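Local coordinates for protein endoglucanase (PDB 2C4X) that probably hydrolyses cellulose as part of a larger cellulosomal enzyme, this piece comprising its C-terminal PKD domain and a beta-glucan- and xyloglucan-recognising carbohydrate-binding module, at residues A[16-29]-A[87-99]. The protein carries 1 engineered substitution. Numbering follows the deposited sequence.
With CA (calcium ion), chain C.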
loop_
_atom_site.group_PDB
_atom_site.type_symbol
_atom_site.label_atom_id
_atom_site.label_comp_id
_atom_site.label_asym_id
_atom_site.label_seq_id
_atom_site.Cartn_x
_atom_site.Cartn_y
_atom_site.Cartn_z
ATOM N N PHE A 16 6.503 7.229 -18.637
ATOM C CA PHE A 16 6.643 5.778 -18.734
ATOM C C PHE A 16 5.289 5.089 -18.647
ATOM O O PHE A 16 4.322 5.659 -18.146
ATOM C CB PHE A 16 7.633 5.208 -17.693
ATOM C CG PHE A 16 7.288 5.552 -16.268
ATOM C CD1 PHE A 16 6.313 4.828 -15.570
ATOM C CD2 PHE A 16 7.939 6.595 -15.622
ATOM C CE1 PHE A 16 5.988 5.148 -14.258
ATOM C CE2 PHE A 16 7.612 6.934 -14.300
ATOM C CZ PHE A 16 6.634 6.201 -13.619
ATOM N N SER A 17 5.247 3.863 -19.155
ATOM C CA SER A 17 4.049 3.039 -19.166
ATOM C C SER A 17 4.474 1.571 -19.002
ATOM O O SER A 17 5.455 1.156 -19.626
ATOM C CB SER A 17 3.325 3.229 -20.498
ATOM O OG SER A 17 2.024 2.687 -20.416
ATOM N N PRO A 18 3.772 0.790 -18.144
ATOM C CA PRO A 18 2.632 1.210 -17.316
ATOM C C PRO A 18 3.066 2.067 -16.125
ATOM O O PRO A 18 4.239 2.053 -15.740
ATOM C CB PRO A 18 2.040 -0.122 -16.835
ATOM C CG PRO A 18 3.214 -1.026 -16.755
ATOM C CD PRO A 18 4.088 -0.637 -17.937
ATOM N N GLU A 19 2.119 2.810 -15.559
ATOM C CA GLU A 19 2.376 3.652 -14.383
ATOM C C GLU A 19 2.746 2.842 -13.142
ATOM O O GLU A 19 3.546 3.290 -12.312
ATOM C CB GLU A 19 1.146 4.507 -14.081
ATOM C CG GLU A 19 1.064 5.746 -14.940
ATOM C CD GLU A 19 2.194 6.715 -14.679
ATOM O OE1 GLU A 19 2.537 6.929 -13.494
ATOM O OE2 GLU A 19 2.738 7.265 -15.660
ATOM N N ASP A 20 2.166 1.647 -13.048
ATOM C CA ASP A 20 2.264 0.779 -11.874
ATOM C C ASP A 20 2.780 -0.620 -12.241
ATOM O O ASP A 20 2.039 -1.606 -12.127
ATOM C CB ASP A 20 0.877 0.654 -11.233
ATOM C CG ASP A 20 -0.169 0.071 -12.197
ATOM O OD1 ASP A 20 -0.017 0.213 -13.439
ATOM O OD2 ASP A 20 -1.141 -0.538 -11.706
ATOM N N PRO A 21 4.053 -0.723 -12.671
ATOM C CA PRO A 21 4.552 -2.024 -13.140
ATOM C C PRO A 21 4.753 -3.050 -12.018
ATOM O O PRO A 21 4.889 -2.683 -10.850
ATOM C CB PRO A 21 5.911 -1.660 -13.756
ATOM C CG PRO A 21 6.340 -0.452 -12.978
ATOM C CD PRO A 21 5.093 0.323 -12.744
ATOM N N VAL A 22 4.767 -4.327 -12.379
ATOM C CA VAL A 22 5.198 -5.358 -11.452
ATOM C C VAL A 22 6.612 -5.834 -11.834
ATOM O O VAL A 22 7.154 -5.463 -12.894
ATOM C CB VAL A 22 4.184 -6.544 -11.332
ATOM C CG1 VAL A 22 2.816 -6.038 -10.856
ATOM C CG2 VAL A 22 4.053 -7.316 -12.640
ATOM N N THR A 23 7.211 -6.641 -10.968
ATOM C CA THR A 23 8.537 -7.157 -11.243
ATOM C C THR A 23 8.508 -7.970 -12.526
ATOM O O THR A 23 7.533 -8.707 -12.792
ATOM C CB THR A 23 9.100 -7.982 -10.069
ATOM O OG1 THR A 23 8.153 -8.984 -9.674
ATOM C CG2 THR A 23 9.372 -7.072 -8.889
ATOM N N ASP A 24 9.558 -7.773 -13.326
ATOM C CA ASP A 24 9.799 -8.466 -14.587
ATOM C C ASP A 24 8.790 -8.135 -15.700
ATOM O O ASP A 24 8.726 -8.822 -16.715
ATOM C CB ASP A 24 9.950 -9.975 -14.350
ATOM C CG ASP A 24 11.278 -10.326 -13.653
ATOM O OD1 ASP A 24 12.376 -9.934 -14.162
ATOM O OD2 ASP A 24 11.221 -10.991 -12.588
ATOM N N GLU A 25 8.019 -7.069 -15.504
ATOM C CA GLU A 25 7.131 -6.554 -16.538
ATOM C C GLU A 25 7.870 -5.445 -17.287
ATOM O O GLU A 25 8.553 -4.621 -16.669
ATOM C CB GLU A 25 5.859 -5.991 -15.902
ATOM C CG GLU A 25 4.921 -5.310 -16.883
ATOM C CD GLU A 25 3.622 -4.858 -16.254
ATOM O OE1 GLU A 25 3.585 -4.611 -15.031
ATOM O OE2 GLU A 25 2.628 -4.747 -17.002
ATOM N N ASN A 26 7.746 -5.430 -18.613
ATOM C CA ASN A 26 8.341 -4.355 -19.397
ATOM C C ASN A 26 7.696 -3.004 -19.135
ATOM O O ASN A 26 6.464 -2.876 -19.144
ATOM C CB ASN A 26 8.282 -4.654 -20.888
ATOM C CG ASN A 26 9.381 -5.574 -21.327
ATOM O OD1 ASN A 26 10.428 -5.129 -21.804
ATOM N ND2 ASN A 26 9.174 -6.847 -21.142
ATOM N N VAL A 27 8.563 -2.024 -18.877
ATOM C CA VAL A 27 8.207 -0.619 -18.757
ATOM C C VAL A 27 8.786 0.077 -19.987
ATOM O O VAL A 27 9.961 -0.088 -20.305
ATOM C CB VAL A 27 8.822 0.022 -17.484
ATOM C CG1 VAL A 27 8.436 1.504 -17.376
ATOM C CG2 VAL A 27 8.370 -0.722 -16.231
ATOM N N VAL A 28 7.965 0.836 -20.699
ATOM C CA VAL A 28 8.486 1.619 -21.804
ATOM C C VAL A 28 8.689 3.048 -21.332
ATOM O O VAL A 28 7.733 3.716 -20.953
ATOM C CB VAL A 28 7.570 1.576 -23.052
ATOM C CG1 VAL A 28 8.117 2.504 -24.145
ATOM C CG2 VAL A 28 7.437 0.150 -23.571
ATOM N N PHE A 29 9.938 3.504 -21.341
ATOM C CA PHE A 29 10.246 4.894 -21.029
ATOM C C PHE A 29 10.278 5.672 -22.329
ATOM O O PHE A 29 10.908 5.252 -23.303
ATOM C CB PHE A 29 11.591 5.009 -20.290
ATOM C CG PHE A 29 11.581 4.377 -18.923
ATOM C CD1 PHE A 29 11.929 3.035 -18.757
ATOM C CD2 PHE A 29 11.218 5.123 -17.804
ATOM C CE1 PHE A 29 11.936 2.448 -17.480
ATOM C CE2 PHE A 29 11.198 4.551 -16.530
ATOM C CZ PHE A 29 11.561 3.209 -16.364
ATOM N N PHE A 87 16.327 15.072 -16.267
ATOM C CA PHE A 87 14.969 14.989 -15.733
ATOM C C PHE A 87 14.922 13.690 -14.934
ATOM O O PHE A 87 15.313 12.633 -15.446
ATOM C CB PHE A 87 13.949 14.935 -16.886
ATOM C CG PHE A 87 12.489 14.976 -16.447
ATOM C CD1 PHE A 87 11.762 13.791 -16.259
ATOM C CD2 PHE A 87 11.828 16.193 -16.281
ATOM C CE1 PHE A 87 10.408 13.836 -15.878
ATOM C CE2 PHE A 87 10.476 16.236 -15.919
ATOM C CZ PHE A 87 9.771 15.056 -15.715
ATOM N N THR A 88 14.461 13.770 -13.694
ATOM C CA THR A 88 14.379 12.603 -12.812
ATOM C C THR A 88 12.939 12.386 -12.368
ATOM O O THR A 88 12.257 13.330 -11.954
ATOM C CB THR A 88 15.313 12.763 -11.563
ATOM O OG1 THR A 88 16.665 12.931 -12.007
ATOM C CG2 THR A 88 15.252 11.547 -10.645
ATOM N N ALA A 89 12.466 11.149 -12.479
ATOM C CA ALA A 89 11.144 10.804 -11.973
ATOM C C ALA A 89 11.239 9.485 -11.219
ATOM O O ALA A 89 12.227 8.751 -11.353
ATOM C CB ALA A 89 10.117 10.718 -13.115
ATOM N N THR A 90 10.209 9.189 -10.435
ATOM C CA THR A 90 10.184 8.008 -9.591
ATOM C C THR A 90 9.233 6.958 -10.170
ATOM O O THR A 90 8.154 7.292 -10.661
ATOM C CB THR A 90 9.763 8.402 -8.138
ATOM O OG1 THR A 90 10.878 9.007 -7.473
ATOM C CG2 THR A 90 9.330 7.197 -7.342
ATOM N N ILE A 91 9.642 5.695 -10.115
ATOM C CA ILE A 91 8.769 4.589 -10.491
ATOM C C ILE A 91 8.690 3.569 -9.347
ATOM O O ILE A 91 9.721 3.168 -8.778
ATOM C CB ILE A 91 9.235 3.921 -11.839
ATOM C CG1 ILE A 91 8.185 2.929 -12.375
ATOM C CG2 ILE A 91 10.629 3.257 -11.702
ATOM C CD1 ILE A 91 8.497 2.440 -13.801
ATOM N N LYS A 92 7.468 3.164 -9.012
ATOM C CA LYS A 92 7.253 2.129 -8.013
ATOM C C LYS A 92 6.929 0.791 -8.673
ATOM O O LYS A 92 6.047 0.694 -9.529
ATOM C CB LYS A 92 6.160 2.537 -7.013
ATOM C CG LYS A 92 5.966 1.519 -5.895
ATOM C CD LYS A 92 4.874 1.922 -4.902
ATOM C CE LYS A 92 4.360 0.685 -4.171
ATOM N NZ LYS A 92 3.468 1.038 -3.034
ATOM N N VAL A 93 7.665 -0.238 -8.272
ATOM C CA VAL A 93 7.494 -1.581 -8.809
ATOM C C VAL A 93 7.023 -2.475 -7.661
ATOM O O VAL A 93 7.619 -2.479 -6.575
ATOM C CB VAL A 93 8.819 -2.124 -9.416
ATOM C CG1 VAL A 93 8.637 -3.539 -10.015
ATOM C CG2 VAL A 93 9.389 -1.149 -10.485
ATOM N N THR A 94 5.947 -3.220 -7.906
ATOM C CA THR A 94 5.396 -4.122 -6.903
ATOM C C THR A 94 5.644 -5.563 -7.345
ATOM O O THR A 94 5.920 -5.826 -8.525
ATOM C CB THR A 94 3.881 -3.877 -6.646
ATOM O OG1 THR A 94 3.137 -4.168 -7.832
ATOM C CG2 THR A 94 3.615 -2.427 -6.230
ATOM N N SER A 95 5.567 -6.485 -6.393
ATOM C CA SER A 95 5.849 -7.897 -6.652
ATOM C C SER A 95 4.821 -8.504 -7.618
ATOM O O SER A 95 3.621 -8.279 -7.469
ATOM C CB SER A 95 5.848 -8.660 -5.329
ATOM O OG SER A 95 6.578 -9.866 -5.461
ATOM N N ALA A 96 5.294 -9.270 -8.600
ATOM C CA ALA A 96 4.406 -9.911 -9.583
ATOM C C ALA A 96 3.572 -11.005 -8.938
ATOM O O ALA A 96 2.402 -11.178 -9.286
ATOM C CB ALA A 96 5.200 -10.475 -10.751
ATOM N N THR A 97 4.186 -11.741 -8.015
ATOM C CA THR A 97 3.516 -12.796 -7.260
ATOM C C THR A 97 3.942 -12.677 -5.808
ATOM O O THR A 97 4.914 -11.991 -5.492
ATOM C CB THR A 97 3.880 -14.217 -7.774
ATOM O OG1 THR A 97 5.293 -14.428 -7.655
ATOM C CG2 THR A 97 3.466 -14.407 -9.237
ATOM N N GLY A 98 3.223 -13.350 -4.922
ATOM C CA GLY A 98 3.556 -13.314 -3.502
ATOM C C GLY A 98 3.128 -12.032 -2.806
ATOM O O GLY A 98 2.566 -11.124 -3.427
ATOM N N ASP A 99 3.411 -11.967 -1.510
ATOM C CA ASP A 99 2.979 -10.871 -0.654
ATOM C C ASP A 99 3.980 -10.768 0.490
ATOM O O ASP A 99 4.025 -11.636 1.364
ATOM C CB ASP A 99 1.572 -11.171 -0.124
ATOM C CG ASP A 99 0.980 -10.039 0.709
ATOM O OD1 ASP A 99 1.665 -9.037 1.007
ATOM O OD2 ASP A 99 -0.206 -10.169 1.078
HETATM CA CA CA C . -1.898 -12.006 1.106
HETATM O O HOH W 1 4.991 4.103 -10.248
HETATM O O HOH W 2 1.821 -2.529 -9.478
HETATM O O HOH W 3 3.740 -0.407 -9.073
#
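Ile91 CD1 lies over one face of the Phe16 ring, 3.9 Å from the ring centroid, a CH-pi contact. The carbonyl oxygens of Pro18, Glu19 and Thr90 line the ring's edge. One face of Phe29 is covered by Val27 CG1, while Ile91 CD1 approaches that ring obliquely. Ile91 has CG1 anti to the backbone N (chi1 -170°) and the chain extended beyond it. This also carries CD1 to Val27 CG1, tip to tip at 3.7 Å, and to Pro21 CG.

Further along, backbone bonds join the apolar packing, where Val22 CG2 meets Ala96 CB at 3.9 Å. Thr94 N donates to Pro21 O in the carbonyl plane (3.2 Å). Thr23 N returns a more bent bond to Thr94 O (134° at the hydrogen). Together they make the parallel bridge of Val22 with Thr94, CA-CA 4.7 Å. Thr23 OG1 accepts from Ala96 N at 3.1 Å. Water 1 links Glu19 O to Lys92 N.

Beyond the contact, Asp99 OD2 binds calcium with the carboxylates of Glu106 and Asp248 and the backbone oxygens of Asn104, Lys133 and Arg136. The contact itself joins the two sheets of the PKD beta-sandwich: strands 15-17 and 27-30 belong to one, and edge strand 84-93, beside 69-79, to the other.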